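Long-range contacts in formate dehydrogenase (Pyrobaculum aerophilum, PDB 1QP8), which binds NADPH and probably acts as a D-2-hydroxyacid dehydrogenase, reducing 2-oxoacids such as glyoxylate or hydroxypyruvate: residues A35-I40 with K52-V57; R173-A178 with A198-D203; C180-N185 with A212-R217. All blocks are in the same frame, centred on the assembly; numbering follows the deposited sequence.

From the N terminus, the chain first closes contact 1, where the loop after strand 22-24 returns through helix 42-47 to pair with strand 54-55. Contacts 2 and 3 come later, in the NAD-binding domain, and cross: 173-178 and 180-185 run almost without a break through strand 177-180, while their partners 198-203 and 212-217 lie before and after the adjacent strand 205-208. Contact 2 thus joins the loops that enter these parallel strands, and contact 3 joins those that leave them, beside NADPH. The centres of contacts 2 and 3 are about 18 Å apart; contacts 1 and 2 lie on opposite sides of the chain's centre, about 39 Å between centres.

Contact 1 of 3, residues A35-I40 with K52-V57; sequences ALVSRI and KFIQVV
V37 and V56 face each other in a single parallel beta bridge, made by two backbone hydrogen bonds from V37 to the residues flanking V56. V37 N donates to Q55 O at 3.0 Å, and V37 O accepts from V57 N at 2.9 Å. Weaker CA-H...O contacts, from L36 CA to Q55 O and from V56 CA to V37 O, lie alongside them.

Side chains meet across the contact mainly through apolar atoms. L36 is turned with CG anti to its N (chi1 -157°), which carries CD1 back over the neighbouring segment to lie 4.1 Å from V57 CG2 and equally close to the CG methylene of Q55. I54 is met by two branches: its CG2 by V37 CG2, and its CD1 by I40 CD1 at 4.4 Å.

The Q55 chain bends at chi2 (65°), which brings NE2 to V56 O of the next residue, at 3.0 Å and from above the carbonyl plane, while OE1 accepts from N281 ND2.

This pairing lies outside the six-stranded nucleotide-binding sheet, consistent with the substrate (catalytic) domain of this dehydrogenase family. Strand 54-55 pairs along its other edge with parallel strand 75-76, through backbone bonds of I54 and V56 to A76. Helix 268-286 packs on L36, F53 and V57, whereas helix 42-47 meets I40 and I54 through L45.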
loop_
_atom_site.group_PDB
_atom_site.type_symbol
_atom_site.label_atom_id
_atom_site.label_comp_id
_atom_site.label_asym_id
_atom_site.label_seq_id
_atom_site.Cartn_x
_atom_site.Cartn_y
_atom_site.Cartn_z
ATOM N N ALA A 35 29.765 5.895 24.272
ATOM C CA ALA A 35 28.340 5.865 23.910
ATOM C C ALA A 35 28.015 4.593 23.131
ATOM O O ALA A 35 28.310 3.512 23.589
ATOM C CB ALA A 35 27.979 7.078 23.066
ATOM N N LEU A 36 27.416 4.739 21.952
ATOM C CA LEU A 36 27.004 3.633 21.052
ATOM C C LEU A 36 26.384 2.361 21.613
ATOM O O LEU A 36 27.070 1.382 21.874
ATOM C CB LEU A 36 28.134 3.208 20.097
ATOM C CG LEU A 36 27.506 2.512 18.870
ATOM C CD1 LEU A 36 26.427 3.419 18.294
ATOM C CD2 LEU A 36 28.515 2.229 17.800
ATOM N N VAL A 37 25.063 2.378 21.723
ATOM C CA VAL A 37 24.309 1.250 22.244
ATOM C C VAL A 37 22.901 1.212 21.640
ATOM O O VAL A 37 22.495 2.109 20.878
ATOM C CB VAL A 37 24.101 1.350 23.793
ATOM C CG1 VAL A 37 25.410 1.653 24.495
ATOM C CG2 VAL A 37 23.046 2.428 24.109
ATOM N N SER A 38 22.160 0.176 22.028
ATOM C CA SER A 38 20.785 -0.002 21.600
ATOM C C SER A 38 19.951 0.063 22.883
ATOM O O SER A 38 18.843 0.595 22.922
ATOM C CB SER A 38 20.618 -1.351 20.930
ATOM O OG SER A 38 19.810 -1.218 19.782
ATOM N N ARG A 39 20.509 -0.498 23.938
ATOM C CA ARG A 39 19.872 -0.491 25.235
ATOM C C ARG A 39 21.029 -0.322 26.215
ATOM O O ARG A 39 22.191 -0.584 25.872
ATOM C CB ARG A 39 19.112 -1.803 25.481
ATOM C CG ARG A 39 17.629 -1.735 25.119
ATOM C CD ARG A 39 17.230 -2.784 24.088
ATOM N NE ARG A 39 16.584 -2.182 22.915
ATOM C CZ ARG A 39 15.287 -1.885 22.819
ATOM N NH1 ARG A 39 14.461 -2.137 23.828
ATOM N NH2 ARG A 39 14.817 -1.321 21.710
ATOM N N ILE A 40 20.735 0.145 27.420
ATOM C CA ILE A 40 21.793 0.328 28.391
ATOM C C ILE A 40 21.172 0.245 29.765
ATOM O O ILE A 40 20.111 0.809 30.007
ATOM C CB ILE A 40 22.500 1.687 28.178
ATOM C CG1 ILE A 40 23.806 1.724 28.972
ATOM C CG2 ILE A 40 21.591 2.822 28.568
ATOM C CD1 ILE A 40 24.625 3.007 28.771
ATOM N N LYS A 52 30.105 11.072 28.526
ATOM C CA LYS A 52 29.608 12.406 28.222
ATOM C C LYS A 52 28.668 12.433 27.018
ATOM O O LYS A 52 28.001 13.440 26.774
ATOM C CB LYS A 52 30.789 13.338 27.994
ATOM C CG LYS A 52 31.817 13.225 29.104
ATOM C CD LYS A 52 32.972 14.182 28.919
ATOM C CE LYS A 52 33.903 14.125 30.111
ATOM N NZ LYS A 52 34.475 12.766 30.306
ATOM N N PHE A 53 28.620 11.329 26.271
ATOM C CA PHE A 53 27.752 11.239 25.102
ATOM C C PHE A 53 27.248 9.816 24.923
ATOM O O PHE A 53 27.973 8.875 25.187
ATOM C CB PHE A 53 28.507 11.667 23.843
ATOM C CG PHE A 53 27.664 11.639 22.584
ATOM C CD1 PHE A 53 26.627 12.550 22.399
ATOM C CD2 PHE A 53 27.929 10.720 21.565
ATOM C CE1 PHE A 53 25.875 12.548 21.216
ATOM C CE2 PHE A 53 27.179 10.718 20.388
ATOM C CZ PHE A 53 26.155 11.634 20.218
ATOM N N ILE A 54 26.003 9.660 24.492
ATOM C CA ILE A 54 25.436 8.337 24.270
ATOM C C ILE A 54 24.654 8.316 22.967
ATOM O O ILE A 54 23.575 8.914 22.875
ATOM C CB ILE A 54 24.482 7.914 25.401
ATOM C CG1 ILE A 54 25.270 7.694 26.703
ATOM C CG2 ILE A 54 23.772 6.628 25.032
ATOM C CD1 ILE A 54 24.396 7.289 27.902
ATOM N N GLN A 55 25.206 7.639 21.960
ATOM C CA GLN A 55 24.553 7.523 20.664
ATOM C C GLN A 55 23.756 6.241 20.656
ATOM O O GLN A 55 24.320 5.153 20.824
ATOM C CB GLN A 55 25.572 7.454 19.532
ATOM C CG GLN A 55 24.942 7.240 18.152
ATOM C CD GLN A 55 24.069 8.412 17.732
ATOM O OE1 GLN A 55 24.557 9.542 17.593
ATOM N NE2 GLN A 55 22.772 8.155 17.533
ATOM N N VAL A 56 22.448 6.374 20.460
ATOM C CA VAL A 56 21.569 5.220 20.413
ATOM C C VAL A 56 21.301 4.857 18.957
ATOM O O VAL A 56 21.120 5.726 18.111
ATOM C CB VAL A 56 20.221 5.506 21.118
ATOM C CG1 VAL A 56 19.386 4.221 21.174
ATOM C CG2 VAL A 56 20.465 6.045 22.527
ATOM N N VAL A 57 21.274 3.563 18.672
ATOM C CA VAL A 57 21.029 3.071 17.320
ATOM C C VAL A 57 19.560 3.159 16.898
ATOM O O VAL A 57 19.254 3.444 15.744
ATOM C CB VAL A 57 21.482 1.606 17.201
ATOM C CG1 VAL A 57 21.499 1.178 15.739
ATOM C CG2 VAL A 57 22.858 1.448 17.826
#

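Contact 2 of 3, residues R173-A178 with A198-D203; sequences REARAA and ALMAED
The loops leading into two adjacent parallel strands of the Rossmann-type sheet, 177-180 and 205-208, are joined here by E174 and A175 bonding to L199 and A201. E174 N donates to L199 O, and A201 N returns a nearly straight bond to A175 O (3.0 Å, 175°). Beside this backbone pair, M200, a selenomethionine, sets its CG 4.5 Å from A175 CB, and the chain then turns off from 173-178, with SE still 4.4 Å from A178 CB. The same side chain also touches L172 of helix 169-172 and F206 of strand 205-208, so it lies between helix 169-172 and the sheet, at the end of the NAD-binding domain remote from the cofactor.

Further along, R176 and D203 form a salt bridge. The arginine chain bends at chi3 (78°) and presents NH1 and NH2 end-on to a single carboxylate oxygen, D203 OD2. NH2 lies 2.8 Å from OD2 and meets it nearly along its C-O bond; NH1, at 3.0 Å from the same oxygen, takes its anti lone pair. Guanidinium and carboxylate are nearly coplanar, 27° apart. The other oxygen, OD1, has a long, weak ion pair with R100. A leucine in place of R176 would remove both N-H donors, and D203 OD2 would probably be left without its charged mate. At the exposed other end, L199 CD1 sits over one face of the R173 guanidinium, 4.4 Å from CZ and displaced toward the rim.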
loop_
_atom_site.group_PDB
_atom_site.type_symbol
_atom_site.label_atom_id
_atom_site.label_comp_id
_atom_site.label_asym_id
_atom_site.label_seq_id
_atom_site.Cartn_x
_atom_site.Cartn_y
_atom_site.Cartn_z
ATOM N N ARG A 173 -11.327 13.260 14.014
ATOM C CA ARG A 173 -12.742 13.558 13.787
ATOM C C ARG A 173 -13.222 13.043 12.449
ATOM O O ARG A 173 -12.743 13.472 11.400
ATOM C CB ARG A 173 -13.027 15.062 13.872
ATOM C CG ARG A 173 -13.172 15.563 15.301
ATOM C CD ARG A 173 -14.091 16.782 15.436
ATOM N NE ARG A 173 -14.675 16.793 16.774
ATOM C CZ ARG A 173 -13.997 17.051 17.889
ATOM N NH1 ARG A 173 -12.704 17.347 17.831
ATOM N NH2 ARG A 173 -14.600 16.951 19.068
ATOM N N GLU A 174 -14.175 12.117 12.502
ATOM C CA GLU A 174 -14.743 11.521 11.298
ATOM C C GLU A 174 -13.671 11.082 10.308
ATOM O O GLU A 174 -13.921 11.003 9.103
ATOM C CB GLU A 174 -15.680 12.510 10.613
ATOM C CG GLU A 174 -16.847 12.939 11.462
ATOM C CD GLU A 174 -17.654 14.023 10.790
ATOM O OE1 GLU A 174 -17.088 15.110 10.530
ATOM O OE2 GLU A 174 -18.852 13.785 10.518
ATOM N N ALA A 175 -12.473 10.808 10.810
ATOM C CA ALA A 175 -11.411 10.363 9.927
ATOM C C ALA A 175 -11.676 8.890 9.603
ATOM O O ALA A 175 -12.177 8.134 10.452
ATOM C CB ALA A 175 -10.065 10.537 10.600
ATOM N N ARG A 176 -11.371 8.488 8.371
ATOM C CA ARG A 176 -11.584 7.104 7.971
ATOM C C ARG A 176 -10.336 6.270 8.190
ATOM O O ARG A 176 -10.358 5.051 8.013
ATOM C CB ARG A 176 -12.034 7.015 6.510
ATOM C CG ARG A 176 -13.475 7.456 6.337
ATOM C CD ARG A 176 -13.950 7.527 4.885
ATOM N NE ARG A 176 -14.291 6.239 4.271
ATOM C CZ ARG A 176 -14.771 5.174 4.920
ATOM N NH1 ARG A 176 -14.969 5.196 6.238
ATOM N NH2 ARG A 176 -15.095 4.085 4.231
ATOM N N ALA A 177 -9.258 6.927 8.612
ATOM C CA ALA A 177 -7.998 6.248 8.849
ATOM C C ALA A 177 -7.007 7.132 9.565
ATOM O O ALA A 177 -7.104 8.350 9.532
ATOM C CB ALA A 177 -7.407 5.818 7.542
ATOM N N ALA A 178 -6.028 6.498 10.187
ATOM C CA ALA A 178 -4.997 7.205 10.905
ATOM C C ALA A 178 -3.747 6.354 10.880
ATOM O O ALA A 178 -3.815 5.135 11.024
ATOM C CB ALA A 178 -5.434 7.438 12.333
ATOM N N ALA A 198 -12.964 7.033 19.225
ATOM C CA ALA A 198 -14.395 7.024 18.939
ATOM C C ALA A 198 -14.877 8.180 18.065
ATOM O O ALA A 198 -16.022 8.188 17.628
ATOM C CB ALA A 198 -15.163 7.009 20.233
ATOM N N LEU A 199 -14.008 9.155 17.817
ATOM C CA LEU A 199 -14.365 10.294 16.985
ATOM C C LEU A 199 -14.193 9.909 15.521
ATOM O O LEU A 199 -14.645 10.617 14.613
ATOM C CB LEU A 199 -13.471 11.489 17.312
ATOM C CG LEU A 199 -13.409 11.906 18.785
ATOM C CD1 LEU A 199 -12.437 13.070 18.947
ATOM C CD2 LEU A 199 -14.794 12.291 19.268
HETATM N N MSE A 200 -13.525 8.784 15.289
HETATM C CA MSE A 200 -13.299 8.326 13.928
HETATM C C MSE A 200 -14.552 7.654 13.410
HETATM O O MSE A 200 -15.502 7.454 14.151
HETATM C CB MSE A 200 -12.133 7.346 13.884
HETATM C CG MSE A 200 -10.788 7.960 14.206
HETATM SE SE MSE A 200 -9.435 6.791 13.941
HETATM C CE MSE A 200 -9.447 5.986 15.555
ATOM N N ALA A 201 -14.552 7.317 12.130
ATOM C CA ALA A 201 -15.684 6.640 11.522
ATOM C C ALA A 201 -15.789 5.251 12.154
ATOM O O ALA A 201 -14.772 4.654 12.507
ATOM C CB ALA A 201 -15.459 6.519 10.030
ATOM N N GLU A 202 -17.002 4.725 12.303
ATOM C CA GLU A 202 -17.144 3.406 12.910
ATOM C C GLU A 202 -16.547 2.355 11.999
ATOM O O GLU A 202 -16.384 1.200 12.378
ATOM C CB GLU A 202 -18.613 3.095 13.189
ATOM C CG GLU A 202 -19.215 3.979 14.265
ATOM C CD GLU A 202 -20.297 3.276 15.054
ATOM O OE1 GLU A 202 -21.261 2.795 14.428
ATOM O OE2 GLU A 202 -20.189 3.201 16.299
ATOM N N ASP A 203 -16.189 2.798 10.804
ATOM C CA ASP A 203 -15.622 1.951 9.776
ATOM C C ASP A 203 -14.102 2.141 9.624
ATOM O O ASP A 203 -13.450 1.453 8.834
ATOM C CB ASP A 203 -16.334 2.283 8.475
ATOM C CG ASP A 203 -15.752 1.570 7.307
ATOM O OD1 ASP A 203 -15.787 0.321 7.307
ATOM O OD2 ASP A 203 -15.257 2.261 6.394
#

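Contact 3 of 3, residues C180-N185 with A212-R217; sequences CALPLN and AEVLDR. With NDP (NADPH dihydro-nicotinamide-adenine-dinucleotide phosphate), chain C.
V214 pushes its two methyl groups between the side chains of L182 and L184. Its CG1, anti to the backbone N (chi1 168°), lies 3.9 Å from L182 CD1 and a little farther from C180 SG. The other branch, CG2, is 4.0 Å from L184 CD1, and here the two side chains run past each other in opposite directions, whereas L182 crosses V214 at about a right angle. L184 also straddles E213, whose CB is approached by both leucine methyls, CD2 being the nearer at 3.5 Å. CD2 also runs beside CG and the carboxylate end, near OE1; OE2 has a long, weak ion pair with R240.

Segment 180-185 follows strand 177-180 of the Rossmann-type sheet, and A181 to N185 belong to the NADPH pocket. While L182 CD1 meets V214, CD2 turns to the adenine and comes 4.0 Å from N3A. The P183 ring packs on the same base, CG lying 3.5 Å from C8A. N185, a binding residue, addresses the adenine edge with two weak hydrogen bonds: ND2 donates to N7A at 3.1 Å, and OD1 accepts from N6A at 3.2 Å.

A second shell positions these groups. OD1 of N185 also accepts from the backbone N of H187, which limits rotation of the amide, and T188 OG1 is bonded to both P183 O and N185 N. On the opposing segment, V214 bonds through its backbone to V192. D216, at the N-cap position, marks the start of helix 217-226.

No hydrogen bond spans the two segments, so apolar and van der Waals contacts join them directly, while polar recognition in this loop is directed at the cofactor.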
loop_
_atom_site.group_PDB
_atom_site.type_symbol
_atom_site.label_atom_id
_atom_site.label_comp_id
_atom_site.label_asym_id
_atom_site.label_seq_id
_atom_site.Cartn_x
_atom_site.Cartn_y
_atom_site.Cartn_z
ATOM N N CYS A 180 -0.452 6.292 12.942
ATOM C CA CYS A 180 0.244 6.869 14.083
ATOM C C CYS A 180 1.722 6.498 14.084
ATOM O O CYS A 180 2.084 5.342 13.864
ATOM C CB CYS A 180 -0.397 6.430 15.400
ATOM S SG CYS A 180 0.538 7.041 16.840
ATOM N N ALA A 181 2.560 7.500 14.336
ATOM C CA ALA A 181 4.012 7.348 14.356
ATOM C C ALA A 181 4.624 8.303 15.363
ATOM O O ALA A 181 5.713 8.823 15.146
ATOM C CB ALA A 181 4.593 7.646 12.976
ATOM N N LEU A 182 3.924 8.546 16.462
ATOM C CA LEU A 182 4.424 9.444 17.487
ATOM C C LEU A 182 5.514 8.780 18.285
ATOM O O LEU A 182 5.529 7.560 18.428
ATOM C CB LEU A 182 3.309 9.832 18.454
ATOM C CG LEU A 182 2.180 10.660 17.858
ATOM C CD1 LEU A 182 1.083 10.901 18.912
ATOM C CD2 LEU A 182 2.755 11.965 17.357
ATOM N N PRO A 183 6.455 9.574 18.798
ATOM C CA PRO A 183 7.559 9.059 19.613
ATOM C C PRO A 183 6.949 8.929 21.002
ATOM O O PRO A 183 5.985 9.637 21.304
ATOM C CB PRO A 183 8.578 10.191 19.564
ATOM C CG PRO A 183 8.243 10.912 18.278
ATOM C CD PRO A 183 6.756 10.928 18.311
ATOM N N LEU A 184 7.479 8.061 21.855
ATOM C CA LEU A 184 6.891 7.939 23.183
ATOM C C LEU A 184 7.631 8.702 24.290
ATOM O O LEU A 184 8.711 8.293 24.726
ATOM C CB LEU A 184 6.787 6.463 23.568
ATOM C CG LEU A 184 6.317 6.167 25.000
ATOM C CD1 LEU A 184 4.872 6.626 25.171
ATOM C CD2 LEU A 184 6.442 4.691 25.287
ATOM N N ASN A 185 7.056 9.810 24.745
ATOM C CA ASN A 185 7.654 10.583 25.828
ATOM C C ASN A 185 6.557 10.806 26.869
ATOM O O ASN A 185 5.505 10.178 26.785
ATOM C CB ASN A 185 8.191 11.904 25.302
ATOM C CG ASN A 185 7.185 12.628 24.483
ATOM O OD1 ASN A 185 6.041 12.798 24.913
ATOM N ND2 ASN A 185 7.586 13.063 23.290
ATOM N N ALA A 212 3.519 1.703 21.119
ATOM C CA ALA A 212 2.144 1.378 21.498
ATOM C C ALA A 212 1.596 2.167 22.693
ATOM O O ALA A 212 0.433 2.562 22.703
ATOM C CB ALA A 212 2.035 -0.129 21.790
ATOM N N GLU A 213 2.439 2.375 23.700
ATOM C CA GLU A 213 2.070 3.087 24.923
ATOM C C GLU A 213 1.380 4.424 24.672
ATOM O O GLU A 213 0.708 4.960 25.555
ATOM C CB GLU A 213 3.312 3.310 25.787
ATOM C CG GLU A 213 3.914 2.038 26.411
ATOM C CD GLU A 213 4.570 1.088 25.404
ATOM O OE1 GLU A 213 4.814 1.494 24.245
ATOM O OE2 GLU A 213 4.859 -0.074 25.788
ATOM N N VAL A 214 1.548 4.947 23.460
ATOM C CA VAL A 214 0.952 6.215 23.050
ATOM C C VAL A 214 -0.562 6.107 23.030
ATOM O O VAL A 214 -1.275 7.107 23.093
ATOM C CB VAL A 214 1.449 6.603 21.655
ATOM C CG1 VAL A 214 0.640 7.735 21.092
ATOM C CG2 VAL A 214 2.891 7.006 21.738
ATOM N N LEU A 215 -1.047 4.879 22.931
ATOM C CA LEU A 215 -2.475 4.614 22.915
ATOM C C LEU A 215 -2.846 3.941 24.226
ATOM O O LEU A 215 -2.128 3.065 24.705
ATOM C CB LEU A 215 -2.814 3.665 21.777
ATOM C CG LEU A 215 -2.496 4.098 20.351
ATOM C CD1 LEU A 215 -2.050 2.889 19.517
ATOM C CD2 LEU A 215 -3.728 4.749 19.754
ATOM N N ASP A 216 -3.960 4.349 24.814
ATOM C CA ASP A 216 -4.403 3.734 26.051
ATOM C C ASP A 216 -4.875 2.343 25.660
ATOM O O ASP A 216 -5.912 2.195 24.999
ATOM C CB ASP A 216 -5.536 4.573 26.663
ATOM C CG ASP A 216 -6.337 3.821 27.717
ATOM O OD1 ASP A 216 -5.753 3.131 28.583
ATOM O OD2 ASP A 216 -7.577 3.948 27.677
ATOM N N ARG A 217 -4.102 1.333 26.057
ATOM C CA ARG A 217 -4.426 -0.047 25.729
ATOM C C ARG A 217 -5.899 -0.409 25.962
ATOM O O ARG A 217 -6.544 -1.000 25.093
ATOM C CB ARG A 217 -3.530 -0.999 26.507
ATOM C CG ARG A 217 -3.408 -2.324 25.810
ATOM C CD ARG A 217 -2.767 -3.391 26.665
ATOM N NE ARG A 217 -3.729 -4.457 26.922
ATOM C CZ ARG A 217 -3.431 -5.751 26.909
ATOM N NH1 ARG A 217 -2.195 -6.136 26.651
ATOM N NH2 ARG A 217 -4.368 -6.658 27.146
HETATM P PA NDP C . 11.384 11.833 14.914
HETATM O O1A NDP C . 11.697 11.592 16.357
HETATM O O2A NDP C . 12.130 10.593 14.609
HETATM O O5B NDP C . 9.849 12.133 15.438
HETATM C C5B NDP C . 9.630 13.588 15.636
HETATM C C4B NDP C . 8.203 13.994 15.116
HETATM O O4B NDP C . 7.093 13.646 16.031
HETATM C C3B NDP C . 8.011 15.554 14.955
HETATM O O3B NDP C . 6.922 15.818 14.089
HETATM C C2B NDP C . 7.805 15.897 16.431
HETATM O O2B NDP C . 7.436 17.149 16.880
HETATM C C1B NDP C . 6.865 14.836 16.828
HETATM N N9A NDP C . 6.777 14.677 18.243
HETATM C C8A NDP C . 7.685 14.236 19.169
HETATM N N7A NDP C . 7.181 14.219 20.403
HETATM C C5A NDP C . 5.897 14.674 20.234
HETATM C C6A NDP C . 4.824 14.905 21.173
HETATM N N6A NDP C . 5.017 14.662 22.483
HETATM N N1A NDP C . 3.623 15.388 20.667
HETATM C C2A NDP C . 3.513 15.624 19.303
HETATM N N3A NDP C . 4.445 15.445 18.383
HETATM C C4A NDP C . 5.617 14.946 18.926
HETATM O O3 NDP C . 10.466 11.065 13.901
HETATM P PN NDP C . 10.064 9.585 13.316
HETATM O O1N NDP C . 9.030 9.691 12.261
HETATM O O2N NDP C . 11.262 8.829 12.828
HETATM O O5D NDP C . 9.453 8.747 14.616
HETATM C C5D NDP C . 10.391 8.130 15.529
HETATM C C4D NDP C . 9.547 7.338 16.543
HETATM O O4D NDP C . 8.836 6.286 15.846
HETATM C C3D NDP C . 10.440 6.651 17.576
HETATM O O3D NDP C . 10.657 7.545 18.656
HETATM C C2D NDP C . 9.618 5.377 17.908
HETATM O O2D NDP C . 8.744 5.587 19.028
HETATM C C1D NDP C . 8.891 5.041 16.585
HETATM N N1N NDP C . 9.599 3.948 15.763
HETATM C C2N NDP C . 8.835 2.755 15.522
HETATM C C3N NDP C . 9.474 1.742 14.765
HETATM C C7N NDP C . 8.662 0.419 14.483
HETATM O O7N NDP C . 9.130 -0.370 13.684
HETATM N N7N NDP C . 7.488 0.247 15.150
HETATM C C4N NDP C . 10.816 1.830 14.229
HETATM C C5N NDP C . 11.454 3.082 14.549
HETATM C C6N NDP C . 10.915 4.106 15.267
HETATM P P2B NDP C . 8.739 18.123 17.372
HETATM O O1X NDP C . 7.894 19.299 17.795
HETATM O O2X NDP C . 9.352 17.330 18.472
HETATM O O3X NDP C . 9.566 18.279 16.188
#